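Local coordinates for imelysin-like protein (Psychrobacter arcticus, PDB 3PF0) that is of unknown function but belongs to the imelysin-like (M75) family and is regarded as a putative metalloendopeptidase, at residues Gln73-Leu77 against Gln101-Leu105; Glu51-Thr56 against Leu215-Thr220; Ile272-Leu276 against Thr311-Leu315; Leu153-Leu158 against Ser191-Ala195. All coordinates share one frame; numbering follows the deposited sequence. Where two conformers were deposited one is given.

Contact 1: Gln73-Leu77 against Gln101-Leu105; sequences QSDLL and QWLVL
Two donors converge on Q73 O: the backbone N of L77, one turn on, and the side-chain amide of Q101, whose NE2 lies 3.0 Å from Q73 O. The contact belongs to an antiparallel helical hairpin made by helices 48-84 and 92-112; the short axes run at 164° and approach to 8.9 Å. Q101 NE2 donates a second time, to Q73 OE1, also at 3.0 Å and with a straighter N-H...O angle of 164°. Both acceptors lie nearly in the plane of the Q101 amide and offer it a lone pair, which fits a different proton for each and fixes the amide's rotation. Q101 extends from its helix with CG opposite the backbone N (chi1 -172°), then bends at chi2 to meet Q73 at about a right angle. Water 1 donates to both OE1 atoms and closes the ring. L76 flanks this polar patch, its CD2 3.5 Å from Q101 OE1. With an alanine at Q101, Q73 O would probably keep just its L77 N bond and Q73 OE1 lose its Q101 donor, though Q73 NE2 would stay tied to D69 OD1. S74 points away, yet its CB touches L105 CD1, and in one of two conformers its OG bonds S193 O. W102 covers helix 167-176, NE1 bonding I168 O. On the apolar side of the hairpin, L77 and L105 cross at about a right angle, CD2 to CD2 at 3.8 Å.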
loop_
_atom_site.group_PDB
_atom_site.type_symbol
_atom_site.label_atom_id
_atom_site.label_comp_id
_atom_site.label_asym_id
_atom_site.label_seq_id
_atom_site.Cartn_x
_atom_site.Cartn_y
_atom_site.Cartn_z
ATOM N N GLN A 73 -4.518 0.750 -12.951
ATOM C CA GLN A 73 -3.850 -0.549 -13.006
ATOM C C GLN A 73 -4.840 -1.712 -12.877
ATOM O O GLN A 73 -4.618 -2.753 -13.502
ATOM C CB GLN A 73 -2.744 -0.650 -11.944
ATOM C CG GLN A 73 -1.585 0.345 -12.115
ATOM C CD GLN A 73 -1.146 0.627 -13.536
ATOM O OE1 GLN A 73 -1.094 -0.249 -14.414
ATOM N NE2 GLN A 73 -0.786 1.866 -13.783
ATOM N N SER A 74 -5.919 -1.532 -12.074
ATOM C CA SER A 74 -6.973 -2.530 -11.894
ATOM C C SER A 74 -7.777 -2.639 -13.189
ATOM O O SER A 74 -8.139 -3.739 -13.598
ATOM C CB SER A 74 -7.871 -2.162 -10.715
ATOM O OG SER A 74 -8.685 -3.259 -10.336
ATOM N N ASP A 75 -8.033 -1.483 -13.850
ATOM C CA ASP A 75 -8.731 -1.419 -15.145
ATOM C C ASP A 75 -7.902 -2.124 -16.223
ATOM O O ASP A 75 -8.462 -2.872 -17.022
ATOM C CB ASP A 75 -8.983 0.039 -15.586
ATOM C CG ASP A 75 -10.113 0.762 -14.874
ATOM O OD1 ASP A 75 -10.795 0.126 -14.036
ATOM O OD2 ASP A 75 -10.286 1.975 -15.124
ATOM N N LEU A 76 -6.572 -1.887 -16.250
ATOM C CA LEU A 76 -5.719 -2.551 -17.242
ATOM C C LEU A 76 -5.685 -4.069 -16.988
ATOM O O LEU A 76 -5.723 -4.831 -17.958
ATOM C CB LEU A 76 -4.294 -1.963 -17.325
ATOM C CG LEU A 76 -3.310 -2.649 -18.345
ATOM C CD1 LEU A 76 -3.891 -2.731 -19.774
ATOM C CD2 LEU A 76 -1.963 -1.978 -18.346
ATOM N N LEU A 77 -5.681 -4.508 -15.705
ATOM C CA LEU A 77 -5.706 -5.932 -15.379
ATOM C C LEU A 77 -7.012 -6.543 -15.871
ATOM O O LEU A 77 -6.979 -7.584 -16.525
ATOM C CB LEU A 77 -5.509 -6.198 -13.863
ATOM C CG LEU A 77 -5.473 -7.691 -13.418
ATOM C CD1 LEU A 77 -4.325 -8.474 -14.102
ATOM C CD2 LEU A 77 -5.393 -7.819 -11.908
ATOM N N GLN A 101 0.965 -7.738 -14.761
ATOM C CA GLN A 101 0.047 -6.625 -14.535
ATOM C C GLN A 101 -0.525 -6.683 -13.100
ATOM O O GLN A 101 -0.740 -5.632 -12.496
ATOM C CB GLN A 101 -1.068 -6.594 -15.597
ATOM C CG GLN A 101 -1.981 -5.355 -15.566
ATOM C CD GLN A 101 -1.268 -4.027 -15.376
ATOM O OE1 GLN A 101 -0.175 -3.783 -15.894
ATOM N NE2 GLN A 101 -1.880 -3.130 -14.633
ATOM N N TRP A 102 -0.709 -7.884 -12.533
ATOM C CA TRP A 102 -1.170 -7.991 -11.140
ATOM C C TRP A 102 -0.141 -7.304 -10.223
ATOM O O TRP A 102 -0.541 -6.552 -9.341
ATOM C CB TRP A 102 -1.416 -9.455 -10.712
ATOM C CG TRP A 102 -1.647 -9.597 -9.229
ATOM C CD1 TRP A 102 -2.826 -9.414 -8.563
ATOM C CD2 TRP A 102 -0.633 -9.743 -8.218
ATOM N NE1 TRP A 102 -2.618 -9.503 -7.201
ATOM C CE2 TRP A 102 -1.278 -9.675 -6.963
ATOM C CE3 TRP A 102 0.760 -9.941 -8.252
ATOM C CZ2 TRP A 102 -0.577 -9.793 -5.758
ATOM C CZ3 TRP A 102 1.451 -10.047 -7.058
ATOM C CH2 TRP A 102 0.780 -10.015 -5.831
ATOM N N LEU A 103 1.188 -7.552 -10.454
ATOM C CA LEU A 103 2.272 -6.973 -9.650
ATOM C C LEU A 103 2.276 -5.440 -9.744
ATOM O O LEU A 103 2.457 -4.791 -8.714
ATOM C CB LEU A 103 3.649 -7.548 -10.054
ATOM C CG LEU A 103 4.897 -7.078 -9.255
ATOM C CD1 LEU A 103 4.695 -7.201 -7.733
ATOM C CD2 LEU A 103 6.148 -7.829 -9.702
ATOM N N VAL A 104 2.086 -4.875 -10.970
ATOM C CA VAL A 104 2.008 -3.420 -11.214
ATOM C C VAL A 104 0.878 -2.846 -10.329
ATOM O O VAL A 104 1.083 -1.845 -9.634
ATOM C CB VAL A 104 1.813 -3.084 -12.729
ATOM C CG1 VAL A 104 1.593 -1.585 -12.960
ATOM C CG2 VAL A 104 2.983 -3.595 -13.583
ATOM N N LEU A 105 -0.290 -3.519 -10.322
ATOM C CA LEU A 105 -1.445 -3.161 -9.503
ATOM C C LEU A 105 -1.147 -3.305 -7.999
ATOM O O LEU A 105 -1.545 -2.431 -7.224
ATOM C CB LEU A 105 -2.682 -4.004 -9.898
ATOM C CG LEU A 105 -3.863 -4.045 -8.904
ATOM C CD1 LEU A 105 -4.513 -2.659 -8.727
ATOM C CD2 LEU A 105 -4.865 -5.068 -9.316
HETATM O O HOH W 1 0.867 -1.023 -16.644
#

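Contact 2: Glu51-Thr56 against Leu215-Thr220; sequences EKTYLT and LAIDKT
L55, I217 and L215, all buried, form the close-packed side of this contact, where the start of helix 48-84 packs against the turn that follows helix 183-214. That helix ends in a Schellman motif with A216, at positive phi, as its C-prime residue, and the turn delivers L215, I217 and T220 to the other segment. L55 CB rests 3.7 Å from I217 CG1, and L215 CD1 comes to 3.5 Å from L55 O. Towards T220 the approach is tip to tip, with L55 CD1 3.8 Å from T220 CG2. The T220 rotamer explains this: CG2 stands opposite the carbonyl carbon, while OG1 sits between N and C (chi1 55°) and bonds A48 O, tying the turn to the first residue of helix 48-84. E51 and T220 run alongside each other, pointing opposite ways; E51 OE2 is buried by the contact yet has no polar partner in the model, and T220 CG2 is 3.8 Å away. The other flank is more open to solvent. K52 is exposed and runs fully extended: CG passes 3.5 Å from I217 O, after which the chain leads away, so that of its side chain only the aliphatic part takes part. T56, partly exposed, lies beside it, with OG1 3.5 Å from I217 CG2. T56 OG1 and T56 N approach K52 O from opposite faces of its carbonyl plane, the hydroxyl at 2.7 Å.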
loop_
_atom_site.group_PDB
_atom_site.type_symbol
_atom_site.label_atom_id
_atom_site.label_comp_id
_atom_site.label_asym_id
_atom_site.label_seq_id
_atom_site.Cartn_x
_atom_site.Cartn_y
_atom_site.Cartn_z
ATOM N N GLU A 51 0.299 25.549 6.104
ATOM C CA GLU A 51 -0.268 24.248 6.435
ATOM C C GLU A 51 -1.380 23.889 5.456
ATOM O O GLU A 51 -1.377 22.778 4.933
ATOM C CB GLU A 51 -0.792 24.256 7.872
ATOM C CG GLU A 51 -0.789 22.895 8.535
ATOM C CD GLU A 51 -1.044 22.977 10.024
ATOM O OE1 GLU A 51 -0.157 23.474 10.755
ATOM O OE2 GLU A 51 -2.137 22.551 10.463
ATOM N N LYS A 52 -2.307 24.838 5.181
ATOM C CA LYS A 52 -3.411 24.665 4.230
ATOM C C LYS A 52 -2.864 24.293 2.832
ATOM O O LYS A 52 -3.349 23.332 2.227
ATOM C CB LYS A 52 -4.263 25.948 4.167
ATOM C CG LYS A 52 -5.443 25.891 3.201
ATOM C CD LYS A 52 -6.152 27.230 3.120
ATOM C CE LYS A 52 -7.386 27.176 2.261
ATOM N NZ LYS A 52 -7.998 28.523 2.123
ATOM N N THR A 53 -1.838 25.038 2.358
ATOM C CA THR A 53 -1.163 24.861 1.062
ATOM C C THR A 53 -0.500 23.468 0.993
ATOM O O THR A 53 -0.644 22.787 -0.029
ATOM C CB THR A 53 -0.150 26.012 0.841
ATOM O OG1 THR A 53 -0.852 27.260 0.805
ATOM C CG2 THR A 53 0.665 25.860 -0.442
ATOM N N TYR A 54 0.198 23.040 2.073
ATOM C CA TYR A 54 0.862 21.732 2.110
ATOM C C TYR A 54 -0.162 20.596 2.028
ATOM O O TYR A 54 0.007 19.708 1.194
ATOM C CB TYR A 54 1.769 21.579 3.346
ATOM C CG TYR A 54 2.367 20.194 3.496
ATOM C CD1 TYR A 54 3.389 19.759 2.654
ATOM C CD2 TYR A 54 1.913 19.321 4.478
ATOM C CE1 TYR A 54 3.932 18.480 2.777
ATOM C CE2 TYR A 54 2.442 18.036 4.607
ATOM C CZ TYR A 54 3.455 17.622 3.757
ATOM O OH TYR A 54 3.975 16.360 3.892
ATOM N N LEU A 55 -1.227 20.645 2.861
ATOM C CA LEU A 55 -2.303 19.643 2.905
ATOM C C LEU A 55 -3.062 19.570 1.566
ATOM O O LEU A 55 -3.441 18.480 1.151
ATOM C CB LEU A 55 -3.281 19.923 4.064
ATOM C CG LEU A 55 -2.746 19.734 5.500
ATOM C CD1 LEU A 55 -3.638 20.423 6.498
ATOM C CD2 LEU A 55 -2.579 18.250 5.867
ATOM N N THR A 56 -3.239 20.714 0.874
ATOM C CA THR A 56 -3.879 20.780 -0.449
ATOM C C THR A 56 -2.965 20.088 -1.475
ATOM O O THR A 56 -3.457 19.352 -2.335
ATOM C CB THR A 56 -4.198 22.240 -0.819
ATOM O OG1 THR A 56 -5.058 22.784 0.183
ATOM C CG2 THR A 56 -4.866 22.376 -2.179
ATOM N N LEU A 215 -8.922 16.165 5.273
ATOM C CA LEU A 215 -7.623 16.612 5.788
ATOM C C LEU A 215 -7.719 17.906 6.622
ATOM O O LEU A 215 -6.684 18.515 6.904
ATOM C CB LEU A 215 -6.620 16.802 4.632
ATOM C CG LEU A 215 -6.013 15.537 4.011
ATOM C CD1 LEU A 215 -5.186 15.894 2.786
ATOM C CD2 LEU A 215 -5.141 14.766 5.017
ATOM N N ALA A 216 -8.949 18.308 7.042
ATOM C CA ALA A 216 -9.251 19.523 7.829
ATOM C C ALA A 216 -8.445 20.735 7.298
ATOM O O ALA A 216 -7.821 21.482 8.059
ATOM C CB ALA A 216 -8.976 19.279 9.308
ATOM N N ILE A 217 -8.446 20.883 5.961
ATOM C CA ILE A 217 -7.705 21.890 5.203
ATOM C C ILE A 217 -8.191 23.317 5.542
ATOM O O ILE A 217 -7.351 24.216 5.609
ATOM C CB ILE A 217 -7.788 21.552 3.685
ATOM C CG1 ILE A 217 -6.950 20.288 3.386
ATOM C CG2 ILE A 217 -7.366 22.721 2.779
ATOM C CD1 ILE A 217 -7.165 19.607 2.027
ATOM N N ASP A 218 -9.513 23.497 5.782
ATOM C CA ASP A 218 -10.134 24.790 6.096
ATOM C C ASP A 218 -10.064 25.132 7.601
ATOM O O ASP A 218 -10.429 26.247 7.996
ATOM C CB ASP A 218 -11.606 24.798 5.620
ATOM C CG ASP A 218 -12.528 23.779 6.278
ATOM O OD1 ASP A 218 -12.044 22.685 6.650
ATOM O OD2 ASP A 218 -13.741 24.060 6.385
ATOM N N LYS A 219 -9.599 24.190 8.441
ATOM C CA LYS A 219 -9.541 24.391 9.892
ATOM C C LYS A 219 -8.100 24.465 10.453
ATOM O O LYS A 219 -7.920 24.283 11.660
ATOM C CB LYS A 219 -10.320 23.257 10.601
ATOM C CG LYS A 219 -11.803 23.174 10.248
ATOM C CD LYS A 219 -12.489 22.029 10.986
ATOM C CE LYS A 219 -13.986 22.052 10.799
ATOM N NZ LYS A 219 -14.679 21.170 11.776
ATOM N N THR A 220 -7.092 24.778 9.606
ATOM C CA THR A 220 -5.677 24.848 10.026
ATOM C C THR A 220 -5.412 25.936 11.090
ATOM O O THR A 220 -4.495 25.776 11.899
ATOM C CB THR A 220 -4.729 25.054 8.833
ATOM O OG1 THR A 220 -5.128 26.211 8.098
ATOM C CG2 THR A 220 -4.645 23.833 7.922
#

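Contact 3: Ile272-Leu276 against Thr311-Leu315; sequences INAKL and TTALL
The backbones of N273 and T312 come nearest where two antiparallel helix segments pass, their axes 10.6 Å apart at closest and 164° between directions, a spacing that leaves the side chains to bridge the interval. L315 and L276 do most of the bridging. With CG opposite its backbone N (chi1 -165°), L315 sends CD2 to 3.5 Å from N273 N, and the same methyl lies 3.8 Å from I272 CG2 and 3.9 Å from L276 CD1. I272 and L315 meet at about a right angle. The helices joined, 268-283 and 298-316, are part of the all-helical imelysin-like fold, in which H336 and I340 of helix 327-351 also touch T311, and helix 225-250 packs on I272. Cutting L315 back to an alanine removes both delta methyls and is likely to leave I272, N273 and L276 without their shared partner across the interface. L276 crosses T311 at about a right angle, CD1 to CG2 at 3.7 Å; T311 can present its methyl because OG1 is turned back to A307 O. Along the more accessible edge, water 2 donates to N273 OD1 and to T312 O, each at 2.7 Å, linking a side chain of one helix to a carbonyl of the other.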
loop_
_atom_site.group_PDB
_atom_site.type_symbol
_atom_site.label_atom_id
_atom_site.label_comp_id
_atom_site.label_asym_id
_atom_site.label_seq_id
_atom_site.Cartn_x
_atom_site.Cartn_y
_atom_site.Cartn_z
ATOM N N ILE A 272 7.711 -4.001 -0.786
ATOM C CA ILE A 272 8.452 -3.198 0.202
ATOM C C ILE A 272 9.087 -1.963 -0.482
ATOM O O ILE A 272 9.033 -0.870 0.072
ATOM C CB ILE A 272 9.488 -4.062 0.985
ATOM C CG1 ILE A 272 8.803 -5.257 1.718
ATOM C CG2 ILE A 272 10.331 -3.224 1.965
ATOM C CD1 ILE A 272 7.594 -4.935 2.687
ATOM N N ASN A 273 9.636 -2.144 -1.698
ATOM C CA ASN A 273 10.248 -1.096 -2.514
ATOM C C ASN A 273 9.228 -0.006 -2.885
ATOM O O ASN A 273 9.530 1.182 -2.745
ATOM C CB ASN A 273 10.851 -1.719 -3.772
ATOM C CG ASN A 273 11.758 -0.820 -4.560
ATOM O OD1 ASN A 273 12.797 -0.353 -4.076
ATOM N ND2 ASN A 273 11.409 -0.614 -5.817
ATOM N N ALA A 274 8.019 -0.400 -3.316
ATOM C CA ALA A 274 6.953 0.544 -3.676
ATOM C C ALA A 274 6.567 1.407 -2.468
ATOM O O ALA A 274 6.431 2.622 -2.608
ATOM C CB ALA A 274 5.736 -0.208 -4.204
ATOM N N LYS A 275 6.476 0.790 -1.268
ATOM C CA LYS A 275 6.147 1.497 -0.031
ATOM C C LYS A 275 7.277 2.446 0.362
ATOM O O LYS A 275 6.997 3.596 0.704
ATOM C CB LYS A 275 5.838 0.514 1.109
ATOM C CG LYS A 275 4.560 -0.276 0.872
ATOM C CD LYS A 275 4.125 -1.054 2.098
ATOM C CE LYS A 275 2.721 -1.548 1.891
ATOM N NZ LYS A 275 1.950 -1.535 3.153
ATOM N N LEU A 276 8.553 1.992 0.257
ATOM C CA LEU A 276 9.720 2.824 0.588
ATOM C C LEU A 276 9.825 4.044 -0.334
ATOM O O LEU A 276 10.053 5.152 0.151
ATOM C CB LEU A 276 11.036 2.023 0.531
ATOM C CG LEU A 276 11.454 1.253 1.777
ATOM C CD1 LEU A 276 12.709 0.430 1.491
ATOM C CD2 LEU A 276 11.701 2.189 2.972
ATOM N N THR A 311 18.151 2.146 3.198
ATOM C CA THR A 311 17.176 1.054 3.259
ATOM C C THR A 311 16.881 0.570 1.837
ATOM O O THR A 311 16.855 -0.638 1.603
ATOM C CB THR A 311 15.899 1.493 4.022
ATOM O OG1 THR A 311 16.276 2.159 5.228
ATOM C CG2 THR A 311 14.994 0.315 4.378
ATOM N N THR A 312 16.704 1.516 0.890
ATOM C CA THR A 312 16.436 1.252 -0.529
ATOM C C THR A 312 17.643 0.508 -1.159
ATOM O O THR A 312 17.445 -0.475 -1.881
ATOM C CB THR A 312 16.086 2.569 -1.258
ATOM O OG1 THR A 312 14.974 3.175 -0.595
ATOM C CG2 THR A 312 15.731 2.359 -2.731
ATOM N N ALA A 313 18.875 0.953 -0.847
ATOM C CA ALA A 313 20.107 0.326 -1.334
ATOM C C ALA A 313 20.264 -1.095 -0.766
ATOM O O ALA A 313 20.696 -1.995 -1.487
ATOM C CB ALA A 313 21.312 1.185 -0.975
ATOM N N LEU A 314 19.881 -1.305 0.508
ATOM C CA LEU A 314 19.943 -2.626 1.139
ATOM C C LEU A 314 18.902 -3.575 0.522
ATOM O O LEU A 314 19.211 -4.733 0.254
ATOM C CB LEU A 314 19.734 -2.506 2.659
ATOM C CG LEU A 314 19.855 -3.785 3.492
ATOM C CD1 LEU A 314 21.304 -4.247 3.610
ATOM C CD2 LEU A 314 19.273 -3.574 4.860
ATOM N N LEU A 315 17.686 -3.069 0.262
ATOM C CA LEU A 315 16.607 -3.855 -0.317
ATOM C C LEU A 315 16.945 -4.305 -1.746
ATOM O O LEU A 315 16.644 -5.444 -2.101
ATOM C CB LEU A 315 15.313 -3.041 -0.289
ATOM C CG LEU A 315 13.998 -3.780 -0.527
ATOM C CD1 LEU A 315 13.626 -4.662 0.660
ATOM C CD2 LEU A 315 12.903 -2.802 -0.750
HETATM O O HOH W 2 15.391 -1.008 -3.597
#

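Contact 4: Leu153-Leu158 against Ser191-Ala195; sequences LTAEQL and SASSA
A loop segment that coils into a helix-like turn, 153-158, lies against one flank of helix 183-214, with A155 and S191 only 4.0 Å apart between CA atoms. Small residues on both sides, A155 and S191, are consistent with this close approach. A155 CB comes 3.4 Å from S194 OG, and A155 CA makes a C-H...O contact with S191 O at 3.6 Å, the angle at hydrogen being 132°. S191 OG lies 2.7 Å from L153 O, a close approach of two oxygens, while its hydrogen bond runs back to A187 O in its own helix. In L158, CG opposite the carbonyl carbon (chi1 -76°) brings CD1 against the helix backbone, 3.6 Å from S191 O. The apolar partners of L158 CD1 are A195 CB at 4.1 Å and A192 CB at 4.2 Å. The turn holds its own shape through a reciprocal pair, T154 N to Q157 OE1 at 3.2 Å and a weak bond from Q157 N to T154 OG1. L158 O is further held by Q166 NE2. L153 and L158 also pack on L146 of helix 138-149, whereas S193 and S194 of helix 183-214 touch H78 of helix 48-84; the two segments thus meet between these helices.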
loop_
_atom_site.group_PDB
_atom_site.type_symbol
_atom_site.label_atom_id
_atom_site.label_comp_id
_atom_site.label_asym_id
_atom_site.label_seq_id
_atom_site.Cartn_x
_atom_site.Cartn_y
_atom_site.Cartn_z
ATOM N N LEU A 153 -19.234 -16.489 -12.079
ATOM C CA LEU A 153 -19.195 -15.412 -11.100
ATOM C C LEU A 153 -19.207 -14.042 -11.782
ATOM O O LEU A 153 -18.581 -13.855 -12.831
ATOM C CB LEU A 153 -17.921 -15.574 -10.243
ATOM C CG LEU A 153 -17.757 -14.691 -8.999
ATOM C CD1 LEU A 153 -18.845 -14.949 -7.957
ATOM C CD2 LEU A 153 -16.401 -14.914 -8.381
ATOM N N THR A 154 -19.949 -13.099 -11.201
ATOM C CA THR A 154 -19.990 -11.725 -11.699
ATOM C C THR A 154 -19.307 -10.831 -10.670
ATOM O O THR A 154 -19.235 -11.204 -9.499
ATOM C CB THR A 154 -21.422 -11.250 -11.992
ATOM O OG1 THR A 154 -22.125 -11.151 -10.759
ATOM C CG2 THR A 154 -22.172 -12.148 -12.976
ATOM N N ALA A 155 -18.834 -9.647 -11.102
ATOM C CA ALA A 155 -18.215 -8.638 -10.238
ATOM C C ALA A 155 -19.144 -8.215 -9.095
ATOM O O ALA A 155 -18.694 -8.086 -7.960
ATOM C CB ALA A 155 -17.849 -7.424 -11.062
ATOM N N GLU A 156 -20.446 -8.021 -9.396
ATOM C CA GLU A 156 -21.462 -7.555 -8.443
ATOM C C GLU A 156 -21.734 -8.594 -7.361
ATOM O O GLU A 156 -21.990 -8.229 -6.218
ATOM C CB GLU A 156 -22.768 -7.176 -9.165
ATOM C CG GLU A 156 -22.613 -6.082 -10.217
ATOM C CD GLU A 156 -22.000 -6.485 -11.550
ATOM O OE1 GLU A 156 -21.990 -7.696 -11.870
ATOM O OE2 GLU A 156 -21.494 -5.587 -12.259
ATOM N N GLN A 157 -21.625 -9.878 -7.707
ATOM C CA GLN A 157 -21.845 -10.986 -6.775
ATOM C C GLN A 157 -20.814 -11.025 -5.651
ATOM O O GLN A 157 -21.152 -11.448 -4.552
ATOM C CB GLN A 157 -21.833 -12.316 -7.524
ATOM C CG GLN A 157 -23.181 -12.662 -8.147
ATOM C CD GLN A 157 -23.163 -14.023 -8.792
ATOM O OE1 GLN A 157 -22.187 -14.436 -9.424
ATOM N NE2 GLN A 157 -24.251 -14.746 -8.645
ATOM N N LEU A 158 -19.580 -10.561 -5.913
ATOM C CA LEU A 158 -18.481 -10.518 -4.938
ATOM C C LEU A 158 -18.739 -9.567 -3.763
ATOM O O LEU A 158 -18.181 -9.792 -2.682
ATOM C CB LEU A 158 -17.184 -10.130 -5.623
ATOM C CG LEU A 158 -16.534 -11.233 -6.445
ATOM C CD1 LEU A 158 -15.461 -10.673 -7.305
ATOM C CD2 LEU A 158 -15.951 -12.330 -5.549
ATOM N N SER A 191 -14.051 -10.891 -12.714
ATOM C CA SER A 191 -14.972 -10.420 -11.660
ATOM C C SER A 191 -14.233 -9.700 -10.539
ATOM O O SER A 191 -14.663 -8.622 -10.137
ATOM C CB SER A 191 -15.760 -11.583 -11.067
ATOM O OG SER A 191 -16.638 -12.119 -12.037
ATOM N N ALA A 192 -13.124 -10.289 -10.034
ATOM C CA ALA A 192 -12.372 -9.698 -8.934
ATOM C C ALA A 192 -11.678 -8.410 -9.337
ATOM O O ALA A 192 -11.743 -7.462 -8.578
ATOM C CB ALA A 192 -11.377 -10.699 -8.360
ATOM N N SER A 193 -11.052 -8.341 -10.524
ATOM C CA SER A 193 -10.388 -7.113 -10.980
ATOM C C SER A 193 -11.435 -5.998 -11.270
ATOM O O SER A 193 -11.204 -4.831 -10.923
ATOM C CB SER A 193 -9.482 -7.385 -12.182
ATOM O OG SER A 193 -10.168 -8.047 -13.230
ATOM N N SER A 194 -12.619 -6.372 -11.791
ATOM C CA SER A 194 -13.728 -5.435 -12.026
ATOM C C SER A 194 -14.278 -4.890 -10.699
ATOM O O SER A 194 -14.488 -3.679 -10.582
ATOM C CB SER A 194 -14.851 -6.107 -12.809
ATOM O OG SER A 194 -16.005 -5.284 -12.908
ATOM N N ALA A 195 -14.513 -5.779 -9.698
ATOM C CA ALA A 195 -15.010 -5.360 -8.386
ATOM C C ALA A 195 -13.986 -4.457 -7.709
ATOM O O ALA A 195 -14.362 -3.461 -7.099
ATOM C CB ALA A 195 -15.322 -6.570 -7.515
#

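In the fold
The four contacts are spread through a single all-helical chain with no strand. Contacts 1 and 2 share helix 48-84 yet sit about 32 Å apart between centres, showing how long that helix is. Contact 2 joins residues 159 positions apart, and both contact 1 and contact 4 fall within the span it encloses; contact 3 follows later in sequence. Helix 183-214 carries 191-195 and ends just before 215-220, linking contacts 4 and 2. Contacts 1 and 4, with centres about 15 Å apart, touch where helices 48-84 and 183-214 meet, so these two long helices tie contacts 1, 2 and 4 together. Contact 3 is a separate packing region, about 33 Å from contact 4 between centres and on the opposite side of the chain's centre.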